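Local coordinates for D-alanyl-D-alanine carboxypeptidase (Streptococcus pneumoniae R6, PDB 1XP4), which probably trims the C-terminal D-alanine from peptidoglycan precursors as a serine-type D-Ala-D-Ala carboxypeptidase of the S11 family, at residues Glu21-Gly25 and Arg178-Lys182; Ile46-Leu50 and Met126-Leu131; Glu98-Ser103 and Ile203-Asn207; Asp138-Asn143 and Glu164-Ser169; Tyr216-Phe220 and Thr267-Asp272. All coordinates share one frame; numbering follows the deposited sequence.

Interaction 1: Glu21-Gly25 and Arg178-Lys182; sequences EANTG and RNLIK
Arg178 reaches from helix 170-183 to the turn joining strands 17-21 and 26-31 and gives two N-H groups to successive carbonyls. Its NE donates to Ala22 O at 2.8 Å, almost head-on to the carbonyl (C=O...N 177°). NH2 donates to Asn23 O at 2.6 Å, from above that carbonyl's plane. Both oxygens lie close to the guanidinium plane, so the edge of the group does the binding. It gets there on a straight chain, CG anti to the backbone N (chi1 -173°) and the carbons extended as far as NE. One helical turn on, Lys182 bends at its last torsion, and its NZ donates to Asn23 OD1 at 3.0 Å, in the plane of the amide carbonyl. Glu21 serves the turn's own donors: its OE1 accepts from Thr24 N at 2.7 Å and from Thr24 OG1 at 2.9 Å. Gly25 N closes the alpha-turn on Glu21 O at 2.8 Å. Beyond the pair, Arg178 also touches Ile247 of strand 244-253 and the loop residues Ile362 and Thr363. Chemically, two cationic side chains are engaged by three neutral oxygens, an ion-dipole contact through which the helix holds a turn of the five-stranded sheet.

Interaction 2: Ile46-Leu50 and Met126-Leu131; sequences ITVYL and MMRAKL
Met127, modelled as selenomethionine, runs from helix 120-133 across Ile46 and Thr47 of helix 44-57. Its CB lies 3.8 Å from Ile46 CG2 and 4.1 Å from Leu50 CD1, touching two side chains one helical turn apart. CG serves as the link to SE, which passes 4.2 Å from Thr47 OG1. There the chain bends (chi3 -55°), and CE ends 4.1 Å from Ile46 CB. That threonine hydroxyl already has a hydrogen bond to Thr144 O, so the methyl and selenium are simply its neighbours. The short axes cross nearly perpendicularly, at 94° and 10.1 Å, which limits the meeting to a compact patch. On one flank Leu50 CD1 packs 3.8 Å from Met126 CB; on another, Ile46 CD1 meets Leu131 CD2 at 4.1 Å. Lys130, folded at chi2 and chi3, slides past Leu50 in the opposite direction and crosses Tyr49 at about a right angle; NZ reaches the ring edge and forms a salt bridge with Glu53 beyond. No hydrogen bond links the two segments. Cohesion between these helices of the largely helical region, one beginning with the predicted catalytic Lys44, therefore rests here mainly on apolar contact, the lysine giving its methylenes to the core and its charge to Glu53.

Interaction 3: Glu98-Ser103 and Ile203-Asn207; sequences EATLVS and ITSTN
Ile203 places CG1 between its backbone N and carbonyl carbon (chi1 61°), which sends CD1 to the helix, while Val102 has CG1 anti to N (chi1 179°), setting that methyl 3.5 Å from Ser205 CA. The contact joins the C-terminal end of helix 93-103 to the second strand of the beta-hairpin 195-198/201-204 and to the ST turn that follows it. Ile203 CD1 is 4.1 Å from Val102 CB and also lies against the backbone of Glu98 and Ala99. Val102 O, near the helix end, meets the incoming chain directly, and Leu101 O does so through a water. Val102 O takes a weak hydrogen bond from Thr206 N at 3.2 Å, bent well away from straight. Ser205 CA lies 3.1 Å from the same oxygen, a CA-H...O contact with 160° at the hydrogen. Ser103 OG gives a further weak bond to Thr204 O at 3.4 Å. The water donates to Leu101 O at 3.0 Å and is hydrogen-bonded to Thr206 OG1. That threonine hydroxyl is bonded to Thr225 OG1 as well, beside the predicted substrate-binding Lys224. The side chain of Thr206 comes about 5 Å from that of Ser104, predicted to be catalytic and next in sequence after the helix, and a bound sulfate lies near it. This places the contact beside the probable active site. Within the ST turn, Asn207 N donates to Ser205 OG at 3.1 Å.

Interaction 4: Asp138-Asn143 and Glu164-Ser169; sequences DATVVN and EENKLS
A single antiparallel beta bridge between Thr140 and Lys167 closes the neck of an irregular excursion of 26 residues, probably the omega-like loop of this penicillin-binding protein. The two form a hydrogen-bonded pair: Thr140 N donates to Lys167 O at 3.0 Å, and Lys167 N to Thr140 O at 2.8 Å. Where the backbone pairing stops, the side chain of Asn166 continues it. With CG beside its own backbone N (chi1 -61°), the amide faces the Val142-Asn143 backbone, and OD1 receives two N-H groups. Val142 N approaches at 2.9 Å, tilted by 29° from the carbonyl plane, whereas Asn143 N, at 3.2 Å, sits in that plane on a lone pair. ND2 returns a bond to Asn143 O at 3.0 Å, arriving above that carbonyl's plane, and makes a further one to Thr43 OG1. Both ends of this buried amide are thereby used, which fixes its flip and ties the loop's neck to Thr43, between the predicted catalytic Ser41 and Lys44 at the start of helix 44-57. Asn143 OD1 accepts from Gly146 N, and its ND2 bonds to Asn149 OD1. Strand 167-168 also pairs with strand 37-38, and Ser169 caps helix 170-183 through Asp172 N. Apolar contact is modest by comparison, Ala139 CB packing against Leu168 CG at 4.1 Å. On the Thr140 side a methyl rests beside a carboxylate, CG2 of Thr140 lying 3.7 Å from Glu164 OE1.

Interaction 5: Tyr216-Phe220 and Thr267-Asp272; sequences YRGGF and TSSLMD
Arg217 grips the hydroxyl of Ser268 side-on, with two nitrogens converging on one oxygen. NH2 donates to Ser268 OG at 2.9 Å and NE to the same atom at 3.2 Å, and the oxygen lies in the guanidinium plane. NH2 also makes a salt bridge to Asp272, 3.1 Å from OD2, with the guanidinium and carboxylate planes turned 51° apart. Met271 CB covers one face of the guanidinium, 4.2 Å from Arg217 CZ and displaced toward the rim. The arginine can reach these three residues of a single helical surface because its chain is bent at both chi2 (74°) and chi3 (80°). NH1 has its own salt bridge to Glu241, so the guanidinium charge is probably balanced by two carboxylates. This is where the loop entering the edge strand 220-228 of the five-stranded antiparallel sheet meets helix 262-277, which packs across that sheet in the manner of the penicillin-binding protein and serine beta-lactamase fold. Deeper in, Phe220 puts CZ 3.7 Å from Thr267 CG2. Met271 CG lies at the edge of the same ring, 4.3 Å from Phe220 CZ. Phe220 N bonds to Arg217 O, a turn within the segment, and both side chains point toward the helix. Farther out, a water sits 3.0 Å from Ser268 OG and makes a long, weak bond to Tyr216 O. Thr239 of the neighbouring strand touches both Phe220 and Met271.

How the interactions relate
Interactions 2 and 4 adjoin, with centres 12 Å apart: Met127 and Leu131 pack on Val141 and Ala139, and Arg128 NH2 lies 2.8 Å from Val141 O, a probable hydrogen bond. Helix 44-57 ties interaction 2 to two others, Tyr49 packing on Leu180 of interaction 1 and Val48 on Leu101 of interaction 3. The predicted active site lies among 2, 3 and 4: the side chains of Thr47 and Asn143 are about 5 Å and 8 Å from that of Lys44, and that of Thr206 is about 5 Å from that of Lys224. Interaction 5, across the sheet, is 28 Å centre to centre from both 2 and 4, but leads into the strand bearing Lys224.

Interaction 1: Glu21-Gly25 and Arg178-Lys182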
# COMPACT_ATOMS: atom_id res chain seq x y z
N GLU A 21 6.40 -2.20 7.84
CA GLU A 21 7.13 -3.13 6.99
C GLU A 21 6.01 -3.77 6.19
O GLU A 21 5.14 -4.43 6.75
CB GLU A 21 7.87 -4.16 7.84
CG GLU A 21 8.78 -5.07 7.05
CD GLU A 21 8.04 -6.21 6.40
OE1 GLU A 21 7.29 -6.91 7.11
OE2 GLU A 21 8.21 -6.40 5.17
N ALA A 22 6.02 -3.54 4.88
CA ALA A 22 4.97 -4.03 4.00
C ALA A 22 4.45 -5.43 4.27
O ALA A 22 3.26 -5.61 4.56
CB ALA A 22 5.42 -3.94 2.55
N ASN A 23 5.33 -6.42 4.19
CA ASN A 23 4.91 -7.79 4.36
C ASN A 23 4.16 -8.14 5.64
O ASN A 23 3.09 -8.75 5.57
CB ASN A 23 6.10 -8.72 4.18
CG ASN A 23 5.66 -10.13 3.92
OD1 ASN A 23 4.61 -10.35 3.32
ND2 ASN A 23 6.47 -11.10 4.33
N THR A 24 4.70 -7.78 6.80
CA THR A 24 4.02 -8.14 8.05
C THR A 24 3.09 -7.07 8.60
O THR A 24 2.30 -7.33 9.50
CB THR A 24 5.02 -8.52 9.15
OG1 THR A 24 5.78 -7.37 9.52
CG2 THR A 24 5.96 -9.61 8.64
N GLY A 25 3.18 -5.86 8.05
CA GLY A 25 2.34 -4.78 8.53
C GLY A 25 2.75 -4.30 9.91
O GLY A 25 1.99 -3.61 10.59
N ARG A 178 -0.81 -1.06 1.94
CA ARG A 178 -0.37 -2.44 2.08
C ARG A 178 -1.24 -3.41 1.28
O ARG A 178 -0.71 -4.23 0.52
CB ARG A 178 -0.36 -2.86 3.55
CG ARG A 178 0.25 -4.23 3.75
CD ARG A 178 0.07 -4.73 5.18
NE ARG A 178 0.62 -6.08 5.34
CZ ARG A 178 -0.05 -7.09 5.87
NH1 ARG A 178 -1.28 -6.92 6.32
NH2 ARG A 178 0.51 -8.29 5.93
N ASN A 179 -2.55 -3.32 1.44
CA ASN A 179 -3.44 -4.22 0.71
C ASN A 179 -3.26 -4.10 -0.79
O ASN A 179 -3.30 -5.10 -1.51
CB ASN A 179 -4.89 -3.95 1.09
CG ASN A 179 -5.18 -4.29 2.52
OD1 ASN A 179 -4.51 -5.15 3.10
ND2 ASN A 179 -6.18 -3.64 3.10
N LEU A 180 -3.06 -2.88 -1.27
CA LEU A 180 -2.86 -2.66 -2.69
C LEU A 180 -1.57 -3.32 -3.18
O LEU A 180 -1.59 -4.14 -4.11
CB LEU A 180 -2.84 -1.16 -3.01
CG LEU A 180 -2.53 -0.82 -4.47
CD1 LEU A 180 -3.52 -1.50 -5.38
CD2 LEU A 180 -2.56 0.68 -4.66
N ILE A 181 -0.44 -2.98 -2.56
CA ILE A 181 0.85 -3.53 -2.96
C ILE A 181 0.93 -5.05 -2.85
O ILE A 181 1.48 -5.72 -3.74
CB ILE A 181 2.00 -2.92 -2.13
CG1 ILE A 181 2.15 -1.44 -2.45
CG2 ILE A 181 3.30 -3.66 -2.40
CD1 ILE A 181 3.21 -0.75 -1.61
N LYS A 182 0.39 -5.60 -1.77
CA LYS A 182 0.42 -7.04 -1.56
C LYS A 182 -0.46 -7.82 -2.52
O LYS A 182 -0.09 -8.91 -2.96
CB LYS A 182 0.01 -7.36 -0.13
CG LYS A 182 1.16 -7.82 0.74
CD LYS A 182 0.73 -7.85 2.18
CE LYS A 182 1.70 -8.66 3.01
NZ LYS A 182 1.72 -10.06 2.53

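Interaction 2: Ile46-Leu50 and Met126-Leu131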
# COMPACT_ATOMS: atom_id res chain seq x y z
N ILE A 46 -7.26 4.00 -3.09
CA ILE A 46 -8.43 3.19 -2.86
C ILE A 46 -9.09 3.01 -4.23
O ILE A 46 -9.50 1.91 -4.59
CB ILE A 46 -9.41 3.88 -1.89
CG1 ILE A 46 -8.65 4.40 -0.67
CG2 ILE A 46 -10.47 2.88 -1.44
CD1 ILE A 46 -9.47 5.32 0.21
N THR A 47 -9.16 4.10 -4.99
CA THR A 47 -9.75 4.09 -6.33
C THR A 47 -9.11 3.04 -7.22
O THR A 47 -9.79 2.19 -7.80
CB THR A 47 -9.59 5.46 -7.02
OG1 THR A 47 -10.34 6.45 -6.30
CG2 THR A 47 -10.09 5.39 -8.45
N VAL A 48 -7.79 3.12 -7.31
CA VAL A 48 -7.01 2.21 -8.13
C VAL A 48 -7.14 0.74 -7.72
O VAL A 48 -6.96 -0.16 -8.55
CB VAL A 48 -5.52 2.67 -8.10
CG1 VAL A 48 -4.59 1.51 -8.39
CG2 VAL A 48 -5.31 3.77 -9.13
N TYR A 49 -7.47 0.49 -6.45
CA TYR A 49 -7.64 -0.89 -5.98
C TYR A 49 -8.88 -1.50 -6.59
O TYR A 49 -8.90 -2.67 -6.93
CB TYR A 49 -7.78 -0.95 -4.46
CG TYR A 49 -7.74 -2.36 -3.92
CD1 TYR A 49 -6.52 -2.97 -3.61
CD2 TYR A 49 -8.91 -3.10 -3.72
CE1 TYR A 49 -6.46 -4.27 -3.12
CE2 TYR A 49 -8.86 -4.41 -3.23
CZ TYR A 49 -7.63 -4.99 -2.92
OH TYR A 49 -7.56 -6.27 -2.41
N LEU A 50 -9.94 -0.71 -6.72
CA LEU A 50 -11.16 -1.24 -7.31
C LEU A 50 -10.97 -1.49 -8.80
O LEU A 50 -11.60 -2.37 -9.39
CB LEU A 50 -12.33 -0.28 -7.04
CG LEU A 50 -12.65 -0.07 -5.55
CD1 LEU A 50 -13.80 0.91 -5.40
CD2 LEU A 50 -13.01 -1.40 -4.90
N MSE A 126 -18.79 1.89 -3.35
CA MSE A 126 -17.93 0.73 -3.47
C MSE A 126 -16.69 0.93 -2.62
O MSE A 126 -16.25 0.00 -1.93
CB MSE A 126 -17.53 0.50 -4.93
CG MSE A 126 -18.58 -0.20 -5.77
SE MSE A 126 -18.09 -0.44 -7.63
CE MSE A 126 -16.48 -1.47 -7.38
N MSE A 127 -16.11 2.13 -2.64
CA MSE A 127 -14.92 2.34 -1.83
C MSE A 127 -15.26 2.41 -0.35
O MSE A 127 -14.41 2.11 0.50
CB MSE A 127 -14.12 3.57 -2.31
CG MSE A 127 -14.90 4.72 -2.93
SE MSE A 127 -13.81 5.94 -4.02
CE MSE A 127 -12.45 6.44 -2.74
N ARG A 128 -16.50 2.77 -0.02
CA ARG A 128 -16.90 2.81 1.38
C ARG A 128 -17.01 1.37 1.88
O ARG A 128 -16.66 1.06 3.02
CB ARG A 128 -18.25 3.50 1.55
CG ARG A 128 -18.21 4.98 1.31
CD ARG A 128 -19.56 5.64 1.53
NE ARG A 128 -19.48 7.09 1.36
CZ ARG A 128 -20.49 7.92 1.54
NH1 ARG A 128 -21.68 7.45 1.91
NH2 ARG A 128 -20.33 9.23 1.36
N ALA A 129 -17.49 0.49 1.01
CA ALA A 129 -17.67 -0.90 1.36
C ALA A 129 -16.32 -1.58 1.50
O ALA A 129 -16.08 -2.29 2.48
CB ALA A 129 -18.50 -1.61 0.31
N LYS A 130 -15.46 -1.35 0.52
CA LYS A 130 -14.12 -1.94 0.52
C LYS A 130 -13.36 -1.57 1.79
O LYS A 130 -12.71 -2.42 2.40
CB LYS A 130 -13.35 -1.46 -0.71
CG LYS A 130 -11.94 -2.01 -0.81
CD LYS A 130 -11.92 -3.55 -0.79
CE LYS A 130 -12.54 -4.17 -2.04
NZ LYS A 130 -12.34 -5.65 -2.08
N LEU A 131 -13.43 -0.31 2.20
CA LEU A 131 -12.74 0.09 3.41
C LEU A 131 -13.27 -0.69 4.61
O LEU A 131 -12.49 -1.10 5.48
CB LEU A 131 -12.88 1.60 3.64
CG LEU A 131 -12.14 2.54 2.67
CD1 LEU A 131 -12.31 3.98 3.13
CD2 LEU A 131 -10.66 2.21 2.63

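Interaction 3: Glu98-Ser103 and Ile203-Asn207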
# COMPACT_ATOMS: atom_id res chain seq x y z
N GLU A 98 -2.38 5.04 -15.77
CA GLU A 98 -1.07 5.65 -15.78
C GLU A 98 -1.22 7.13 -15.45
O GLU A 98 -0.48 7.67 -14.63
CB GLU A 98 -0.42 5.46 -17.16
CG GLU A 98 1.10 5.46 -17.16
CD GLU A 98 1.69 4.20 -17.78
OE1 GLU A 98 1.27 3.09 -17.39
OE2 GLU A 98 2.58 4.31 -18.64
N ALA A 99 -2.19 7.79 -16.09
CA ALA A 99 -2.43 9.21 -15.85
C ALA A 99 -2.82 9.48 -14.39
O ALA A 99 -2.41 10.48 -13.80
CB ALA A 99 -3.52 9.71 -16.78
N THR A 100 -3.60 8.57 -13.81
CA THR A 100 -4.04 8.71 -12.42
C THR A 100 -2.89 8.60 -11.42
O THR A 100 -2.68 9.49 -10.60
CB THR A 100 -5.10 7.63 -12.06
OG1 THR A 100 -6.32 7.90 -12.77
CG2 THR A 100 -5.41 7.66 -10.58
N LEU A 101 -2.15 7.50 -11.48
CA LEU A 101 -1.07 7.27 -10.53
C LEU A 101 0.18 8.11 -10.73
O LEU A 101 0.84 8.49 -9.76
CB LEU A 101 -0.69 5.79 -10.54
CG LEU A 101 -1.77 4.85 -10.01
CD1 LEU A 101 -1.40 3.41 -10.30
CD2 LEU A 101 -1.94 5.07 -8.52
N VAL A 102 0.52 8.41 -11.98
CA VAL A 102 1.72 9.19 -12.26
C VAL A 102 1.54 10.71 -12.20
O VAL A 102 2.40 11.41 -11.66
CB VAL A 102 2.28 8.82 -13.65
CG1 VAL A 102 3.51 9.65 -13.95
CG2 VAL A 102 2.60 7.33 -13.70
N SER A 103 0.43 11.20 -12.74
CA SER A 103 0.18 12.64 -12.76
C SER A 103 -0.97 13.10 -11.85
O SER A 103 -1.26 14.29 -11.76
CB SER A 103 -0.10 13.07 -14.19
OG SER A 103 0.90 12.55 -15.04
N ILE A 203 3.69 12.51 -19.76
CA ILE A 203 3.24 12.93 -18.43
C ILE A 203 4.40 12.73 -17.46
O ILE A 203 5.23 11.83 -17.64
CB ILE A 203 2.00 12.14 -17.95
CG1 ILE A 203 2.30 10.65 -17.85
CG2 ILE A 203 0.84 12.38 -18.88
CD1 ILE A 203 1.13 9.83 -17.43
N THR A 204 4.48 13.58 -16.45
CA THR A 204 5.54 13.52 -15.47
C THR A 204 4.99 13.11 -14.11
O THR A 204 3.88 13.49 -13.74
CB THR A 204 6.22 14.91 -15.32
OG1 THR A 204 6.84 15.27 -16.56
CG2 THR A 204 7.27 14.88 -14.22
N SER A 205 5.79 12.34 -13.38
CA SER A 205 5.41 11.87 -12.06
C SER A 205 5.52 13.01 -11.05
O SER A 205 6.29 13.94 -11.24
CB SER A 205 6.31 10.72 -11.63
OG SER A 205 5.96 10.24 -10.34
N THR A 206 4.73 12.93 -9.98
CA THR A 206 4.75 13.94 -8.94
C THR A 206 5.64 13.43 -7.82
O THR A 206 5.88 14.13 -6.83
CB THR A 206 3.35 14.17 -8.35
OG1 THR A 206 2.83 12.93 -7.86
CG2 THR A 206 2.41 14.74 -9.40
N ASN A 207 6.10 12.20 -7.97
CA ASN A 207 6.96 11.57 -6.98
C ASN A 207 8.40 11.93 -7.31
O ASN A 207 9.00 11.37 -8.22
CB ASN A 207 6.78 10.05 -7.03
CG ASN A 207 7.48 9.35 -5.89
OD1 ASN A 207 8.48 9.83 -5.37
ND2 ASN A 207 6.96 8.19 -5.50
O HOH W 1 0.96 11.22 -8.58

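Interaction 4: Asp138-Asn143 and Glu164-Ser169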
# COMPACT_ATOMS: atom_id res chain seq x y z
N ASP A 138 -13.46 4.28 10.18
CA ASP A 138 -13.46 5.67 10.59
C ASP A 138 -13.23 6.60 9.40
O ASP A 138 -13.03 7.81 9.57
CB ASP A 138 -12.38 5.89 11.66
CG ASP A 138 -10.97 5.73 11.13
OD1 ASP A 138 -10.78 5.00 10.13
OD2 ASP A 138 -10.04 6.33 11.73
N ALA A 139 -13.28 6.04 8.20
CA ALA A 139 -13.06 6.83 7.00
C ALA A 139 -14.27 7.66 6.56
O ALA A 139 -15.42 7.36 6.91
CB ALA A 139 -12.63 5.92 5.86
N THR A 140 -13.99 8.70 5.78
CA THR A 140 -15.00 9.59 5.23
C THR A 140 -14.69 9.73 3.75
O THR A 140 -13.72 10.41 3.39
CB THR A 140 -14.94 10.98 5.85
OG1 THR A 140 -15.27 10.89 7.24
CG2 THR A 140 -15.91 11.91 5.14
N VAL A 141 -15.49 9.10 2.90
CA VAL A 141 -15.26 9.17 1.47
C VAL A 141 -16.45 9.74 0.74
O VAL A 141 -17.55 9.19 0.79
CB VAL A 141 -14.94 7.77 0.87
CG1 VAL A 141 -14.59 7.90 -0.62
CG2 VAL A 141 -13.80 7.11 1.64
N VAL A 142 -16.23 10.85 0.05
CA VAL A 142 -17.28 11.50 -0.71
C VAL A 142 -16.98 11.52 -2.21
O VAL A 142 -17.89 11.67 -3.03
CB VAL A 142 -17.52 12.94 -0.20
CG1 VAL A 142 -18.07 12.87 1.22
CG2 VAL A 142 -16.21 13.75 -0.24
N ASN A 143 -15.70 11.38 -2.57
CA ASN A 143 -15.32 11.35 -3.98
C ASN A 143 -14.15 10.42 -4.25
O ASN A 143 -13.50 9.94 -3.32
CB ASN A 143 -15.02 12.75 -4.53
CG ASN A 143 -14.09 13.56 -3.66
OD1 ASN A 143 -12.94 13.19 -3.43
ND2 ASN A 143 -14.58 14.69 -3.17
N GLU A 164 -16.55 19.46 1.84
CA GLU A 164 -16.09 18.19 2.42
C GLU A 164 -14.89 17.65 1.68
O GLU A 164 -14.71 17.90 0.49
CB GLU A 164 -17.18 17.12 2.34
CG GLU A 164 -18.23 17.16 3.42
CD GLU A 164 -18.58 15.77 3.90
OE1 GLU A 164 -17.70 15.12 4.48
OE2 GLU A 164 -19.73 15.32 3.68
N GLU A 165 -14.07 16.89 2.39
CA GLU A 165 -12.89 16.27 1.81
C GLU A 165 -12.80 14.84 2.35
O GLU A 165 -13.27 14.57 3.45
CB GLU A 165 -11.63 17.05 2.19
CG GLU A 165 -11.45 18.33 1.42
CD GLU A 165 -10.01 18.78 1.37
OE1 GLU A 165 -9.13 17.90 1.19
OE2 GLU A 165 -9.75 20.00 1.49
N ASN A 166 -12.22 13.93 1.58
CA ASN A 166 -12.10 12.56 2.06
C ASN A 166 -11.19 12.58 3.28
O ASN A 166 -10.27 13.40 3.35
CB ASN A 166 -11.49 11.63 1.00
CG ASN A 166 -12.33 11.55 -0.25
OD1 ASN A 166 -13.54 11.77 -0.22
ND2 ASN A 166 -11.68 11.22 -1.36
N LYS A 167 -11.43 11.68 4.23
CA LYS A 167 -10.60 11.62 5.43
C LYS A 167 -10.21 10.20 5.83
O LYS A 167 -11.06 9.31 5.91
CB LYS A 167 -11.32 12.29 6.60
CG LYS A 167 -11.74 13.71 6.34
CD LYS A 167 -11.12 14.66 7.35
CE LYS A 167 -11.63 14.40 8.76
NZ LYS A 167 -12.84 15.18 9.10
N LEU A 168 -8.92 9.99 6.07
CA LEU A 168 -8.39 8.70 6.50
C LEU A 168 -7.23 8.97 7.44
O LEU A 168 -6.54 9.98 7.31
CB LEU A 168 -7.89 7.87 5.32
CG LEU A 168 -8.88 6.94 4.63
CD1 LEU A 168 -9.56 7.64 3.47
CD2 LEU A 168 -8.13 5.73 4.11
N SER A 169 -6.99 8.06 8.38
CA SER A 169 -5.87 8.23 9.29
C SER A 169 -4.62 7.67 8.60
O SER A 169 -4.75 6.91 7.64
CB SER A 169 -6.13 7.50 10.62
OG SER A 169 -6.06 6.10 10.47

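Interaction 5: Tyr216-Phe220 and Thr267-Asp272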
# COMPACT_ATOMS: atom_id res chain seq x y z
N TYR A 216 15.48 12.33 -5.28
CA TYR A 216 15.80 10.91 -5.43
C TYR A 216 16.35 10.27 -4.16
O TYR A 216 17.14 10.88 -3.44
CB TYR A 216 16.82 10.72 -6.55
CG TYR A 216 17.35 9.31 -6.69
CD1 TYR A 216 16.70 8.37 -7.49
CD2 TYR A 216 18.50 8.91 -6.01
CE1 TYR A 216 17.17 7.06 -7.60
CE2 TYR A 216 18.98 7.60 -6.12
CZ TYR A 216 18.31 6.69 -6.91
OH TYR A 216 18.79 5.40 -7.01
N ARG A 217 15.95 9.03 -3.92
CA ARG A 217 16.40 8.24 -2.78
C ARG A 217 16.36 6.80 -3.28
O ARG A 217 15.29 6.23 -3.53
CB ARG A 217 15.48 8.47 -1.57
CG ARG A 217 15.32 7.30 -0.58
CD ARG A 217 16.51 7.03 0.34
NE ARG A 217 16.58 7.94 1.49
CZ ARG A 217 17.08 7.61 2.68
NH1 ARG A 217 17.55 6.39 2.90
NH2 ARG A 217 17.16 8.51 3.64
N GLY A 218 17.54 6.22 -3.47
CA GLY A 218 17.65 4.87 -3.97
C GLY A 218 16.74 3.85 -3.31
O GLY A 218 16.74 3.71 -2.08
N GLY A 219 15.97 3.14 -4.13
CA GLY A 219 15.07 2.12 -3.62
C GLY A 219 13.59 2.42 -3.83
O GLY A 219 12.79 1.51 -4.00
N PHE A 220 13.25 3.70 -3.84
CA PHE A 220 11.85 4.11 -3.94
C PHE A 220 11.25 3.66 -5.28
O PHE A 220 11.95 3.33 -6.23
CB PHE A 220 11.78 5.65 -3.80
CG PHE A 220 11.45 6.07 -2.39
CD1 PHE A 220 12.47 6.28 -1.48
CD2 PHE A 220 10.13 6.10 -1.94
CE1 PHE A 220 12.19 6.41 -0.13
CE2 PHE A 220 9.87 6.26 -0.58
CZ PHE A 220 10.89 6.39 0.33
N THR A 267 10.23 12.27 4.40
CA THR A 267 10.17 10.83 4.19
C THR A 267 11.58 10.27 4.22
O THR A 267 11.85 9.27 4.88
CB THR A 267 9.55 10.45 2.82
OG1 THR A 267 8.18 10.88 2.76
CG2 THR A 267 9.60 8.94 2.61
N SER A 268 12.48 10.92 3.50
CA SER A 268 13.87 10.49 3.48
C SER A 268 14.37 10.51 4.93
O SER A 268 15.15 9.66 5.34
CB SER A 268 14.71 11.42 2.62
OG SER A 268 16.01 10.89 2.45
N SER A 269 13.89 11.48 5.70
CA SER A 269 14.29 11.60 7.09
C SER A 269 13.77 10.42 7.90
O SER A 269 14.48 9.87 8.74
CB SER A 269 13.74 12.89 7.68
OG SER A 269 14.09 12.99 9.05
N LEU A 270 12.53 10.04 7.63
CA LEU A 270 11.89 8.92 8.31
C LEU A 270 12.61 7.60 8.02
O LEU A 270 12.70 6.74 8.89
CB LEU A 270 10.42 8.83 7.90
CG LEU A 270 9.56 7.63 8.34
CD1 LEU A 270 9.74 7.33 9.81
CD2 LEU A 270 8.10 7.94 8.04
N MSE A 271 13.13 7.46 6.80
CA MSE A 271 13.81 6.23 6.43
C MSE A 271 15.21 6.08 7.02
O MSE A 271 15.66 4.96 7.26
CB MSE A 271 13.85 6.10 4.91
CG MSE A 271 12.48 5.86 4.30
SE MSE A 271 11.73 4.07 4.55
CE MSE A 271 12.73 3.43 6.05
N ASP A 272 15.88 7.21 7.25
CA ASP A 272 17.21 7.16 7.85
C ASP A 272 17.03 6.59 9.25
O ASP A 272 17.86 5.83 9.73
CB ASP A 272 17.83 8.56 7.94
CG ASP A 272 18.43 9.03 6.63
OD1 ASP A 272 19.28 8.31 6.06
OD2 ASP A 272 18.07 10.13 6.17
O HOH W 2 17.44 11.73 -0.06